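Local coordinates for protein probable nitrite reductase [nad(p)h] small subunit NIRD (Mycobacterium tuberculosis, PDB 4AIV) that probably serves as the small, Rieske-like subunit that associates with NirB and is required for NADH-dependent reduction of nitrite to ammonium, at residues Y101-T106 and I111-V116; V25-D30 and V35-L40; D52-A57 and L91-V96. All blocks are in the same frame, centred on the assembly; numbering follows the deposited sequence.

Contact 1: Y101-T106 and I111-V116; sequences YPARVT and IQVARV
Gln112 OE1 takes two N-H groups from one guanidinium: Arg104 NE lies 2.9 Å from Gln112 OE1, and Arg104 NH2 lies 2.8 Å from the same oxygen. The motif is a beta hairpin of the Rieske-like fold, strands 100-105 and 110-117 running antiparallel, and this pair lies on the face opposite Ala103, Val105, Ile111 and Val113. The two side chains run alongside each other in the same direction, their planar ends only 20° apart, and the oxygen lies at the guanidinium edge, practically in its plane. Extension of Arg104 from CG to NE, begun with CG between the backbone N and the carbonyl carbon (chi1 68°), carries the charge alongside Gln112. The amide is fixed at both ends, since Gln112 NE2 hydrogen-bonds Thr12 OG1 of the neighbouring strand 7-15, while Trp10 of that strand gives Arg104 a cation-pi partner.

Beneath this clamp the backbones of Arg104 and Gln112 bond reciprocally, with both N-to-O distances (Arg104 N to Gln112 O and Gln112 N to Arg104 O) at 2.9 Å. Ala114 N continues the pairing to Pro102 O at 2.8 Å. On the other face Val45 and Leu37 join the packing. Tyr101 CB rests 3.7 Å from Val113 CG1. Ala114 O, buried without a hydrogen-bonding partner, lies in the plane of the Tyr101 ring at its edge, 3.4 Å from Tyr101 CD2.

Contact 2: V25-D30 and V35-L40; sequences VGVLLD and VALFRL
Val25 and Leu37 form the first of two hydrogen-bonded pairs in this antiparallel beta hairpin, with Leu37 N reaching Val25 O at 2.8 Å and Val25 N returning to Leu37 O. Val27 and Val35 make the second pair, Val27 N lying 2.8 Å from Val35 O. Between them Gly26 CA approaches Val35 O at 3.2 Å in a CA-H...O contact. The hairpin closes one end of the six-strand sheet of the Rieske-like fold, strand 25-28 being its outermost member; the short strand segments run 130° apart in direction, about 50° from exactly antiparallel, as in a strongly twisted hairpin.

Packing is closest around Val35 and Leu37, both buried. Val27 CG2, anti to its own carbonyl carbon, comes slantwise onto Leu37 CB at 3.9 Å, and Leu29 lies across Val35 at about a right angle, Leu29 CD1 meeting Val35 CG2 at 3.8 Å. At the margin Val25 runs alongside Leu37. Ala13, Val113 and Ala47 of other strands add to this apolar layer.

The loose, solvent side is that of exposed Gly26, which has no side chain, and of Leu28, which points away from the second strand; Ala36 is covered by Asn50 and Ser61.

Every polar bond across the pair is backbone to backbone and every side-chain contact aliphatic, so register depends on the main chain, while Leu29, Val35 and Leu37, with Val27 beside them, give the interior its apolar surface.

Contact 3: D52-A57 and L91-V96; sequences DPFSGA and LDDPRV
Two compact turns meet at their flanks: residues 53-55 curl with helical backbone angles after Asp52, Asp93 to Val96 form a type I beta turn, and Pro53 and Val96 bring their CA atoms to 7.3 Å. Val96 carries the contact, using both branches. Its CG1, anti to the backbone N (chi1 178°), touches Pro53 CG at 3.6 Å, and also lies near the Phe54 ring, whereas Val96 CG2 lies 3.6 Å from Phe54 CZ. The outer end of the ring thus rests against the fork of the valine at an oblique tilt. Asp93 OD2 stands more distantly at the ring edge, 4.3 Å from Phe54 CE1.

Each turn is stiffened by its own aspartate. Asp52 OD1 accepts the backbone N-H groups of Phe54 and Ser55, an Asx turn extended to an Asx motif, which holds the start of the curl and with it the base of the Phe54 side chain. In the facing turn, Arg95 grips the Asp93 carboxylate side-on: Arg95 NE reaches Asp93 OD1 at 2.7 Å in a salt bridge, and Arg95 NH2 meets Asp93 OD2 at 2.8 Å. Asp93 OD1 also accepts the Arg95 backbone N-H.

This is surface packing between two loops of the Rieske-like domain, one after strand 45-49 and one before strand 100-105. Phe83 of strand 82-84 packs on both Pro53 and Phe54; Asp92 is tied to that strand by Ala82 and forms a salt bridge with Arg68 of strand 64-68.

Contacts 1 and 2 are hairpins of one antiparallel sheet, their centres 9 Å apart, and they touch directly. Arg115 NE forms a salt bridge with Asp30 OD1 at 2.7 Å, while Tyr101 CD1 packs on Val35 CG2 at 3.5 Å, so charge and apolar packing both join the two. Contact 3 stands apart: its centre lies about 23 Å from that of contact 1, across the middle of the chain, and about 18 Å from that of contact 2. In classical Rieske proteins the loop corresponding to the one holding 52-57 supplies cluster ligands, but this segment contains neither cysteine nor histidine, so it probably offers none of the usual Rieske cluster ligands itself.

Contact 1: Y101-T106 and I111-V116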
ATOM      1  N   TYR A 101      -1.807  -4.833   3.804  1.00  8.63           N
ATOM      2  CA  TYR A 101      -2.251  -4.509   5.152  1.00  9.74           C
ATOM      3  C   TYR A 101      -3.666  -3.959   5.068  1.00  9.95           C
ATOM      4  O   TYR A 101      -3.969  -3.169   4.170  1.00  9.52           O
ATOM      5  CB  TYR A 101      -1.324  -3.462   5.800  1.00  6.02           C
ATOM      6  CG  TYR A 101       0.105  -3.931   5.965  1.00 11.26           C
ATOM      7  CD1 TYR A 101       1.004  -3.871   4.902  1.00 10.74           C
ATOM      8  CD2 TYR A 101       0.550  -4.455   7.174  1.00 11.33           C
ATOM      9  CE1 TYR A 101       2.321  -4.304   5.047  1.00 12.54           C
ATOM     10  CE2 TYR A 101       1.864  -4.892   7.329  1.00 14.91           C
ATOM     11  CZ  TYR A 101       2.739  -4.820   6.262  1.00 13.04           C
ATOM     12  OH  TYR A 101       4.036  -5.262   6.418  1.00 14.90           O
ATOM     13  N   PRO A 102      -4.536  -4.371   6.000  1.00 13.69           N
ATOM     14  CA  PRO A 102      -5.876  -3.765   6.023  1.00 13.26           C
ATOM     15  C   PRO A 102      -5.768  -2.246   6.144  1.00 10.63           C
ATOM     16  O   PRO A 102      -4.939  -1.720   6.898  1.00 11.15           O
ATOM     17  CB  PRO A 102      -6.516  -4.355   7.283  1.00 16.67           C
ATOM     18  CG  PRO A 102      -5.764  -5.659   7.519  1.00 19.45           C
ATOM     19  CD  PRO A 102      -4.342  -5.375   7.065  1.00 11.00           C
ATOM     20  N   ALA A 103      -6.584  -1.546   5.369  1.00  9.86           N
ATOM     21  CA  ALA A 103      -6.575  -0.095   5.368  1.00  9.98           C
ATOM     22  C   ALA A 103      -8.012   0.395   5.289  1.00 13.70           C
ATOM     23  O   ALA A 103      -8.818  -0.118   4.508  1.00 13.63           O
ATOM     24  CB  ALA A 103      -5.755   0.432   4.203  1.00  8.35           C
ATOM     25  N   ARG A 104      -8.339   1.381   6.110  1.00 11.15           N
ATOM     26  CA  ARG A 104      -9.705   1.873   6.155  1.00 11.20           C
ATOM     27  C   ARG A 104      -9.755   3.388   6.277  1.00 12.34           C
ATOM     28  O   ARG A 104      -8.760   4.039   6.636  1.00  9.30           O
ATOM     29  CB  ARG A 104     -10.465   1.222   7.330  1.00  9.74           C
ATOM     30  CG  ARG A 104      -9.963   1.647   8.704  1.00 12.61           C
ATOM     31  CD  ARG A 104     -10.799   1.006   9.802  1.00 13.84           C
ATOM     32  NE  ARG A 104     -10.382   1.428  11.141  1.00 14.42           N
ATOM     33  CZ  ARG A 104     -10.809   0.858  12.263  1.00 17.28           C
ATOM     34  NH1 ARG A 104     -11.662  -0.162  12.200  1.00 10.66           N
ATOM     35  NH2 ARG A 104     -10.372   1.296  13.444  1.00 15.66           N
ATOM     36  N   VAL A 105     -10.918   3.946   5.948  1.00  8.48           N
ATOM     37  CA  VAL A 105     -11.203   5.344   6.234  1.00  7.66           C
ATOM     38  C   VAL A 105     -12.373   5.368   7.214  1.00  8.61           C
ATOM     39  O   VAL A 105     -13.461   4.875   6.899  1.00 11.45           O
ATOM     40  CB  VAL A 105     -11.538   6.140   4.945  1.00  9.30           C
ATOM     41  CG1 VAL A 105     -11.604   7.634   5.235  1.00  6.95           C
ATOM     42  CG2 VAL A 105     -10.506   5.851   3.857  1.00  9.11           C
ATOM     43  N   THR A 106     -12.143   5.901   8.411  1.00  8.84           N
ATOM     44  CA  THR A 106     -13.185   5.955   9.437  1.00  9.80           C
ATOM     45  C   THR A 106     -14.300   6.883   8.954  1.00 13.55           C
ATOM     46  O   THR A 106     -14.070   7.704   8.053  1.00 11.49           O
ATOM     47  CB  THR A 106     -12.634   6.475  10.790  1.00 11.82           C
ATOM     48  OG1 THR A 106     -12.185   7.819  10.619  1.00 10.20           O
ATOM     49  CG2 THR A 106     -11.462   5.608  11.298  1.00 13.52           C
ATOM     50  N   ILE A 111      -7.602   8.096   7.830  1.00 10.09           N
ATOM     51  CA  ILE A 111      -7.061   6.893   7.211  1.00  8.31           C
ATOM     52  C   ILE A 111      -6.246   6.103   8.230  1.00 10.64           C
ATOM     53  O   ILE A 111      -5.340   6.640   8.871  1.00 11.25           O
ATOM     54  CB  ILE A 111      -6.168   7.215   5.995  1.00  7.35           C
ATOM     55  CG1 ILE A 111      -6.969   7.999   4.951  1.00  9.05           C
ATOM     56  CG2 ILE A 111      -5.614   5.922   5.388  1.00  7.49           C
ATOM     57  CD1 ILE A 111      -6.136   8.504   3.791  1.00 10.03           C
ATOM     58  N   GLN A 112      -6.587   4.830   8.396  1.00  7.33           N
ATOM     59  CA  GLN A 112      -5.813   3.954   9.264  1.00 12.10           C
ATOM     60  C   GLN A 112      -5.327   2.730   8.519  1.00 10.69           C
ATOM     61  O   GLN A 112      -5.940   2.302   7.535  1.00  9.57           O
ATOM     62  CB  GLN A 112      -6.657   3.486  10.439  1.00  9.88           C
ATOM     63  CG  GLN A 112      -7.187   4.595  11.305  1.00 11.76           C
ATOM     64  CD  GLN A 112      -7.769   4.049  12.577  1.00 12.15           C
ATOM     65  OE1 GLN A 112      -8.829   3.421  12.567  1.00 14.13           O
ATOM     66  NE2 GLN A 112      -7.068   4.268  13.689  1.00 15.04           N
ATOM     67  N   VAL A 113      -4.233   2.165   9.016  1.00  7.08           N
ATOM     68  CA  VAL A 113      -3.663   0.948   8.472  1.00  7.45           C
ATOM     69  C   VAL A 113      -3.411  -0.018   9.614  1.00  9.70           C
ATOM     70  O   VAL A 113      -2.862   0.368  10.654  1.00  9.23           O
ATOM     71  CB  VAL A 113      -2.320   1.224   7.752  1.00  8.08           C
ATOM     72  CG1 VAL A 113      -1.724  -0.082   7.227  1.00  6.84           C
ATOM     73  CG2 VAL A 113      -2.504   2.231   6.627  1.00  7.14           C
ATOM     74  N   ALA A 114      -3.807  -1.273   9.431  1.00  9.24           N
ATOM     75  CA  ALA A 114      -3.632  -2.261  10.484  1.00  9.70           C
ATOM     76  C   ALA A 114      -2.513  -3.230  10.160  1.00 11.36           C
ATOM     77  O   ALA A 114      -2.179  -3.464   9.000  1.00 11.16           O
ATOM     78  CB  ALA A 114      -4.929  -3.036  10.709  1.00 13.31           C
ATOM     79  N   ARG A 115      -1.915  -3.786  11.201  1.00 11.72           N
ATOM     80  CA  ARG A 115      -1.160  -5.012  11.036  1.00 14.88           C
ATOM     81  C   ARG A 115      -1.919  -6.041  11.847  1.00 14.79           C
ATOM     82  O   ARG A 115      -2.576  -5.707  12.839  1.00 16.42           O
ATOM     83  CB  ARG A 115       0.276  -4.878  11.542  1.00 19.42           C
ATOM     84  CG  ARG A 115       0.362  -4.630  13.026  1.00 16.20           C
ATOM     85  CD  ARG A 115       1.692  -5.056  13.602  1.00 24.84           C
ATOM     86  NE  ARG A 115       1.760  -4.679  15.006  1.00 23.66           N
ATOM     87  CZ  ARG A 115       1.845  -5.533  16.022  1.00 24.33           C
ATOM     88  NH1 ARG A 115       1.902  -6.839  15.801  1.00 20.90           N
ATOM     89  NH2 ARG A 115       1.890  -5.066  17.265  1.00 18.35           N
ATOM     90  N   VAL A 116      -1.848  -7.292  11.420  1.00 15.23           N
ATOM     91  CA  VAL A 116      -2.570  -8.350  12.095  1.00 18.25           C
ATOM     92  C   VAL A 116      -1.650  -9.018  13.099  1.00 20.52           C
ATOM     93  O   VAL A 116      -0.543  -9.442  12.752  1.00 22.43           O
ATOM     94  CB  VAL A 116      -3.121  -9.387  11.089  1.00 19.61           C
ATOM     95  CG1 VAL A 116      -3.741 -10.565  11.821  1.00 21.14           C
ATOM     96  CG2 VAL A 116      -4.130  -8.733  10.162  1.00 25.36           C
TER

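Contact 2: V25-D30 and V35-L40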
ATOM      1  N   VAL A  25       2.418   7.341  -0.036  1.00  9.74           N
ATOM      2  CA  VAL A  25       3.137   7.871   1.114  1.00 11.99           C
ATOM      3  C   VAL A  25       3.577   6.709   2.007  1.00 12.31           C
ATOM      4  O   VAL A  25       2.864   5.705   2.130  1.00  9.32           O
ATOM      5  CB  VAL A  25       2.253   8.873   1.907  1.00 13.15           C
ATOM      6  CG1 VAL A  25       1.070   8.162   2.542  1.00  8.04           C
ATOM      7  CG2 VAL A  25       3.078   9.616   2.955  1.00 21.10           C
ATOM      8  N   GLY A  26       4.759   6.829   2.609  1.00  8.86           N
ATOM      9  CA  GLY A  26       5.265   5.798   3.500  1.00 11.87           C
ATOM     10  C   GLY A  26       4.702   5.976   4.900  1.00 14.08           C
ATOM     11  O   GLY A  26       4.660   7.091   5.419  1.00 18.00           O
ATOM     12  N   VAL A  27       4.261   4.882   5.514  1.00 11.85           N
ATOM     13  CA  VAL A  27       3.680   4.935   6.851  1.00 11.85           C
ATOM     14  C   VAL A  27       4.384   3.909   7.740  1.00 12.25           C
ATOM     15  O   VAL A  27       4.654   2.786   7.313  1.00 11.10           O
ATOM     16  CB  VAL A  27       2.158   4.627   6.807  1.00 12.17           C
ATOM     17  CG1 VAL A  27       1.549   4.638   8.210  1.00 12.98           C
ATOM     18  CG2 VAL A  27       1.445   5.621   5.903  1.00 13.35           C
ATOM     19  N   LEU A  28       4.673   4.297   8.977  1.00 11.96           N
ATOM     20  CA  LEU A  28       5.331   3.415   9.934  1.00 12.05           C
ATOM     21  C   LEU A  28       4.300   2.847  10.910  1.00 11.27           C
ATOM     22  O   LEU A  28       3.636   3.598  11.623  1.00 13.41           O
ATOM     23  CB  LEU A  28       6.409   4.204  10.695  1.00 11.64           C
ATOM     24  CG  LEU A  28       7.250   3.497  11.761  1.00 13.30           C
ATOM     25  CD1 LEU A  28       8.182   2.491  11.117  1.00 12.27           C
ATOM     26  CD2 LEU A  28       8.055   4.513  12.605  1.00 11.19           C
ATOM     27  N   LEU A  29       4.160   1.526  10.958  1.00 10.67           N
ATOM     28  CA  LEU A  29       3.188   0.925  11.866  1.00 11.47           C
ATOM     29  C   LEU A  29       3.784   0.757  13.264  1.00 14.62           C
ATOM     30  O   LEU A  29       4.986   0.948  13.469  1.00 10.91           O
ATOM     31  CB  LEU A  29       2.672  -0.410  11.330  1.00  7.41           C
ATOM     32  CG  LEU A  29       2.090  -0.406   9.911  1.00 11.48           C
ATOM     33  CD1 LEU A  29       1.544  -1.800   9.550  1.00 11.47           C
ATOM     34  CD2 LEU A  29       1.014   0.683   9.754  1.00 11.43           C
ATOM     35  N   ASP A  30       2.933   0.394  14.217  1.00 13.27           N
ATOM     36  CA  ASP A  30       3.317   0.339  15.625  1.00 16.01           C
ATOM     37  C   ASP A  30       4.508  -0.595  15.888  1.00 17.64           C
ATOM     38  O   ASP A  30       5.314  -0.340  16.787  1.00 14.39           O
ATOM     39  CB  ASP A  30       2.114  -0.100  16.458  1.00 15.46           C
ATOM     40  CG  ASP A  30       1.827  -1.569  16.313  1.00 17.29           C
ATOM     41  OD1 ASP A  30       1.468  -2.010  15.188  1.00 13.98           O
ATOM     42  OD2 ASP A  30       1.990  -2.292  17.317  1.00 20.32           O
ATOM     43  N   VAL A  35       5.135   0.706   5.369  1.00 10.67           N
ATOM     44  CA  VAL A  35       3.986   0.506   4.505  1.00  9.71           C
ATOM     45  C   VAL A  35       3.916   1.583   3.418  1.00 11.29           C
ATOM     46  O   VAL A  35       4.213   2.747   3.682  1.00 10.65           O
ATOM     47  CB  VAL A  35       2.717   0.536   5.380  1.00 14.05           C
ATOM     48  CG1 VAL A  35       1.524   1.025   4.605  1.00 13.00           C
ATOM     49  CG2 VAL A  35       2.483  -0.843   5.997  1.00 11.93           C
ATOM     50  N   ALA A  36       3.569   1.189   2.192  1.00  7.18           N
ATOM     51  CA  ALA A  36       3.269   2.160   1.142  1.00  8.37           C
ATOM     52  C   ALA A  36       1.748   2.323   1.068  1.00  9.46           C
ATOM     53  O   ALA A  36       1.027   1.357   0.765  1.00  7.63           O
ATOM     54  CB  ALA A  36       3.826   1.696  -0.204  1.00  7.54           C
ATOM     55  N   LEU A  37       1.270   3.530   1.355  1.00  6.86           N
ATOM     56  CA  LEU A  37      -0.163   3.818   1.391  1.00  8.62           C
ATOM     57  C   LEU A  37      -0.588   4.668   0.195  1.00  9.49           C
ATOM     58  O   LEU A  37       0.031   5.695  -0.091  1.00 10.26           O
ATOM     59  CB  LEU A  37      -0.520   4.553   2.690  1.00  7.09           C
ATOM     60  CG  LEU A  37      -1.980   5.027   2.853  1.00  9.35           C
ATOM     61  CD1 LEU A  37      -2.971   3.841   3.006  1.00  8.06           C
ATOM     62  CD2 LEU A  37      -2.106   6.002   4.029  1.00  5.74           C
ATOM     63  N   PHE A  38      -1.648   4.243  -0.490  1.00  7.80           N
ATOM     64  CA  PHE A  38      -2.166   4.952  -1.659  1.00  8.90           C
ATOM     65  C   PHE A  38      -3.684   5.162  -1.546  1.00 13.56           C
ATOM     66  O   PHE A  38      -4.415   4.254  -1.151  1.00 10.90           O
ATOM     67  CB  PHE A  38      -1.922   4.129  -2.931  1.00  7.13           C
ATOM     68  CG  PHE A  38      -0.478   3.757  -3.172  1.00 11.72           C
ATOM     69  CD1 PHE A  38       0.065   2.606  -2.609  1.00 11.84           C
ATOM     70  CD2 PHE A  38       0.326   4.544  -3.987  1.00  9.05           C
ATOM     71  CE1 PHE A  38       1.389   2.250  -2.855  1.00 12.38           C
ATOM     72  CE2 PHE A  38       1.660   4.197  -4.235  1.00 11.21           C
ATOM     73  CZ  PHE A  38       2.187   3.055  -3.663  1.00 10.12           C
ATOM     74  N   ARG A  39      -4.154   6.345  -1.927  1.00 11.39           N
ATOM     75  CA  ARG A  39      -5.578   6.567  -2.182  1.00 11.30           C
ATOM     76  C   ARG A  39      -5.819   6.547  -3.702  1.00 12.93           C
ATOM     77  O   ARG A  39      -5.047   7.129  -4.470  1.00  9.93           O
ATOM     78  CB  ARG A  39      -6.023   7.899  -1.572  1.00 11.37           C
ATOM     79  CG  ARG A  39      -7.310   8.491  -2.137  1.00 12.79           C
ATOM     80  CD  ARG A  39      -7.664   9.786  -1.403  1.00 12.12           C
ATOM     81  NE  ARG A  39      -8.791  10.484  -2.018  1.00 10.95           N
ATOM     82  CZ  ARG A  39      -9.278  11.648  -1.595  1.00  9.77           C
ATOM     83  NH1 ARG A  39      -8.747  12.258  -0.541  1.00  8.93           N
ATOM     84  NH2 ARG A  39     -10.305  12.198  -2.228  1.00 10.57           N
ATOM     85  N   LEU A  40      -6.874   5.864  -4.142  1.00 11.25           N
ATOM     86  CA  LEU A  40      -7.186   5.791  -5.572  1.00 10.60           C
ATOM     87  C   LEU A  40      -8.345   6.715  -5.940  1.00 11.59           C
ATOM     88  O   LEU A  40      -9.042   7.230  -5.063  1.00  8.40           O
ATOM     89  CB  LEU A  40      -7.532   4.353  -5.977  1.00  8.85           C
ATOM     90  CG  LEU A  40      -6.527   3.264  -5.581  1.00 11.81           C
ATOM     91  CD1 LEU A  40      -6.948   1.916  -6.148  1.00  9.20           C
ATOM     92  CD2 LEU A  40      -5.106   3.619  -6.039  1.00 12.74           C
TER

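Contact 3: D52-A57 and L91-V96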
ATOM      1  N   ASP A  52      10.594  -2.880  -1.853  1.00  9.21           N
ATOM      2  CA  ASP A  52      10.647  -3.619  -3.114  1.00 11.65           C
ATOM      3  C   ASP A  52      11.232  -4.987  -2.819  1.00 12.28           C
ATOM      4  O   ASP A  52      12.346  -5.083  -2.307  1.00 15.18           O
ATOM      5  CB  ASP A  52      11.507  -2.869  -4.145  1.00 11.64           C
ATOM      6  CG  ASP A  52      11.588  -3.589  -5.498  1.00 15.85           C
ATOM      7  OD1 ASP A  52      11.901  -4.807  -5.543  1.00 14.76           O
ATOM      8  OD2 ASP A  52      11.351  -2.932  -6.535  1.00 13.94           O
ATOM      9  N   PRO A  53      10.484  -6.052  -3.139  1.00 16.59           N
ATOM     10  CA  PRO A  53      10.913  -7.405  -2.768  1.00 18.63           C
ATOM     11  C   PRO A  53      12.022  -7.950  -3.662  1.00 19.55           C
ATOM     12  O   PRO A  53      12.531  -9.036  -3.389  1.00 23.54           O
ATOM     13  CB  PRO A  53       9.639  -8.233  -2.947  1.00 17.11           C
ATOM     14  CG  PRO A  53       8.912  -7.543  -4.030  1.00 11.97           C
ATOM     15  CD  PRO A  53       9.179  -6.062  -3.824  1.00 13.24           C
ATOM     16  N   PHE A  54      12.387  -7.220  -4.710  1.00 16.48           N
ATOM     17  CA  PHE A  54      13.505  -7.637  -5.549  1.00 21.99           C
ATOM     18  C   PHE A  54      14.799  -6.958  -5.084  1.00 24.41           C
ATOM     19  O   PHE A  54      15.823  -7.621  -4.896  1.00 29.54           O
ATOM     20  CB  PHE A  54      13.231  -7.353  -7.035  1.00 15.18           C
ATOM     21  CG  PHE A  54      12.110  -8.188  -7.628  1.00 18.48           C
ATOM     22  CD1 PHE A  54      12.372  -9.435  -8.178  1.00 20.96           C
ATOM     23  CD2 PHE A  54      10.796  -7.724  -7.634  1.00 19.25           C
ATOM     24  CE1 PHE A  54      11.352 -10.205  -8.727  1.00 17.83           C
ATOM     25  CE2 PHE A  54       9.763  -8.493  -8.186  1.00 19.95           C
ATOM     26  CZ  PHE A  54      10.045  -9.734  -8.732  1.00 17.60           C
ATOM     27  N   SER A  55      14.738  -5.643  -4.867  1.00 20.93           N
ATOM     28  CA  SER A  55      15.933  -4.853  -4.545  1.00 18.70           C
ATOM     29  C   SER A  55      16.132  -4.608  -3.052  1.00 18.81           C
ATOM     30  O   SER A  55      17.240  -4.312  -2.608  1.00 15.42           O
ATOM     31  CB  SER A  55      15.876  -3.501  -5.261  1.00 18.03           C
ATOM     32  OG  SER A  55      14.883  -2.670  -4.675  1.00 16.53           O
ATOM     33  N   GLY A  56      15.054  -4.707  -2.278  1.00 16.39           N
ATOM     34  CA  GLY A  56      15.108  -4.371  -0.866  1.00 12.16           C
ATOM     35  C   GLY A  56      15.024  -2.871  -0.598  1.00 17.92           C
ATOM     36  O   GLY A  56      15.072  -2.439   0.563  1.00 17.94           O
ATOM     37  N   ALA A  57      14.881  -2.080  -1.663  1.00 14.62           N
ATOM     38  CA  ALA A  57      14.757  -0.619  -1.553  1.00 17.72           C
ATOM     39  C   ALA A  57      13.414  -0.193  -0.948  1.00 12.83           C
ATOM     40  O   ALA A  57      12.352  -0.608  -1.425  1.00 12.60           O
ATOM     41  CB  ALA A  57      14.935   0.029  -2.933  1.00 13.20           C
ATOM     42  N   LEU A  91       2.233  -8.896 -10.286  1.00 12.74           N
ATOM     43  CA  LEU A  91       1.489  -9.306 -11.471  1.00 13.51           C
ATOM     44  C   LEU A  91       2.426  -9.764 -12.593  1.00 13.81           C
ATOM     45  O   LEU A  91       1.991 -10.415 -13.534  1.00 15.37           O
ATOM     46  CB  LEU A  91       0.575  -8.170 -11.939  1.00 17.33           C
ATOM     47  CG  LEU A  91      -0.521  -7.733 -10.950  1.00 13.84           C
ATOM     48  CD1 LEU A  91      -1.279  -6.514 -11.481  1.00 14.04           C
ATOM     49  CD2 LEU A  91      -1.491  -8.883 -10.660  1.00 15.66           C
ATOM     50  N   ASP A  92       3.714  -9.438 -12.483  1.00 12.02           N
ATOM     51  CA  ASP A  92       4.695  -9.814 -13.516  1.00 12.47           C
ATOM     52  C   ASP A  92       5.458 -11.103 -13.186  1.00 18.65           C
ATOM     53  O   ASP A  92       6.078 -11.706 -14.063  1.00 16.87           O
ATOM     54  CB  ASP A  92       5.704  -8.687 -13.748  1.00  9.75           C
ATOM     55  CG  ASP A  92       5.052  -7.396 -14.243  1.00 17.23           C
ATOM     56  OD1 ASP A  92       3.987  -7.453 -14.905  1.00 16.64           O
ATOM     57  OD2 ASP A  92       5.628  -6.323 -13.976  1.00 12.16           O
ATOM     58  N   ASP A  93       5.427 -11.505 -11.916  1.00 17.47           N
ATOM     59  CA  ASP A  93       6.109 -12.714 -11.454  1.00 17.92           C
ATOM     60  C   ASP A  93       5.337 -13.275 -10.273  1.00 19.65           C
ATOM     61  O   ASP A  93       5.505 -12.816  -9.139  1.00 18.25           O
ATOM     62  CB  ASP A  93       7.555 -12.401 -11.040  1.00 17.45           C
ATOM     63  CG  ASP A  93       8.375 -13.661 -10.739  1.00 17.72           C
ATOM     64  OD1 ASP A  93       7.789 -14.741 -10.513  1.00 18.71           O
ATOM     65  OD2 ASP A  93       9.621 -13.563 -10.711  1.00 19.67           O
ATOM     66  N   PRO A  94       4.488 -14.280 -10.538  1.00 23.87           N
ATOM     67  CA  PRO A  94       3.575 -14.892  -9.565  1.00 25.48           C
ATOM     68  C   PRO A  94       4.262 -15.406  -8.296  1.00 29.03           C
ATOM     69  O   PRO A  94       3.596 -15.543  -7.265  1.00 29.01           O
ATOM     70  CB  PRO A  94       2.964 -16.060 -10.346  1.00 33.11           C
ATOM     71  CG  PRO A  94       3.049 -15.636 -11.778  1.00 28.31           C
ATOM     72  CD  PRO A  94       4.345 -14.875 -11.880  1.00 24.47           C
ATOM     73  N   ARG A  95       5.567 -15.664  -8.366  1.00 19.15           N
ATOM     74  CA  ARG A  95       6.316 -16.208  -7.234  1.00 25.52           C
ATOM     75  C   ARG A  95       6.712 -15.153  -6.203  1.00 25.26           C
ATOM     76  O   ARG A  95       7.240 -15.482  -5.137  1.00 22.25           O
ATOM     77  CB  ARG A  95       7.591 -16.884  -7.740  1.00 26.13           C
ATOM     78  CG  ARG A  95       7.374 -17.810  -8.922  1.00 25.98           C
ATOM     79  CD  ARG A  95       8.702 -18.148  -9.560  1.00 26.68           C
ATOM     80  NE  ARG A  95       9.345 -16.976 -10.160  1.00 27.36           N
ATOM     81  CZ  ARG A  95      10.473 -17.034 -10.866  1.00 24.81           C
ATOM     82  NH1 ARG A  95      11.062 -18.207 -11.060  1.00 29.20           N
ATOM     83  NH2 ARG A  95      11.009 -15.930 -11.380  1.00 19.38           N
ATOM     84  N   VAL A  96       6.480 -13.887  -6.535  1.00 24.17           N
ATOM     85  CA  VAL A  96       6.924 -12.780  -5.697  1.00 19.33           C
ATOM     86  C   VAL A  96       5.705 -11.965  -5.261  1.00 19.73           C
ATOM     87  O   VAL A  96       4.697 -11.932  -5.962  1.00 15.40           O
ATOM     88  CB  VAL A  96       7.945 -11.890  -6.456  1.00 21.07           C
ATOM     89  CG1 VAL A  96       8.393 -10.697  -5.612  1.00 15.70           C
ATOM     90  CG2 VAL A  96       9.153 -12.722  -6.888  1.00 20.46           C
TER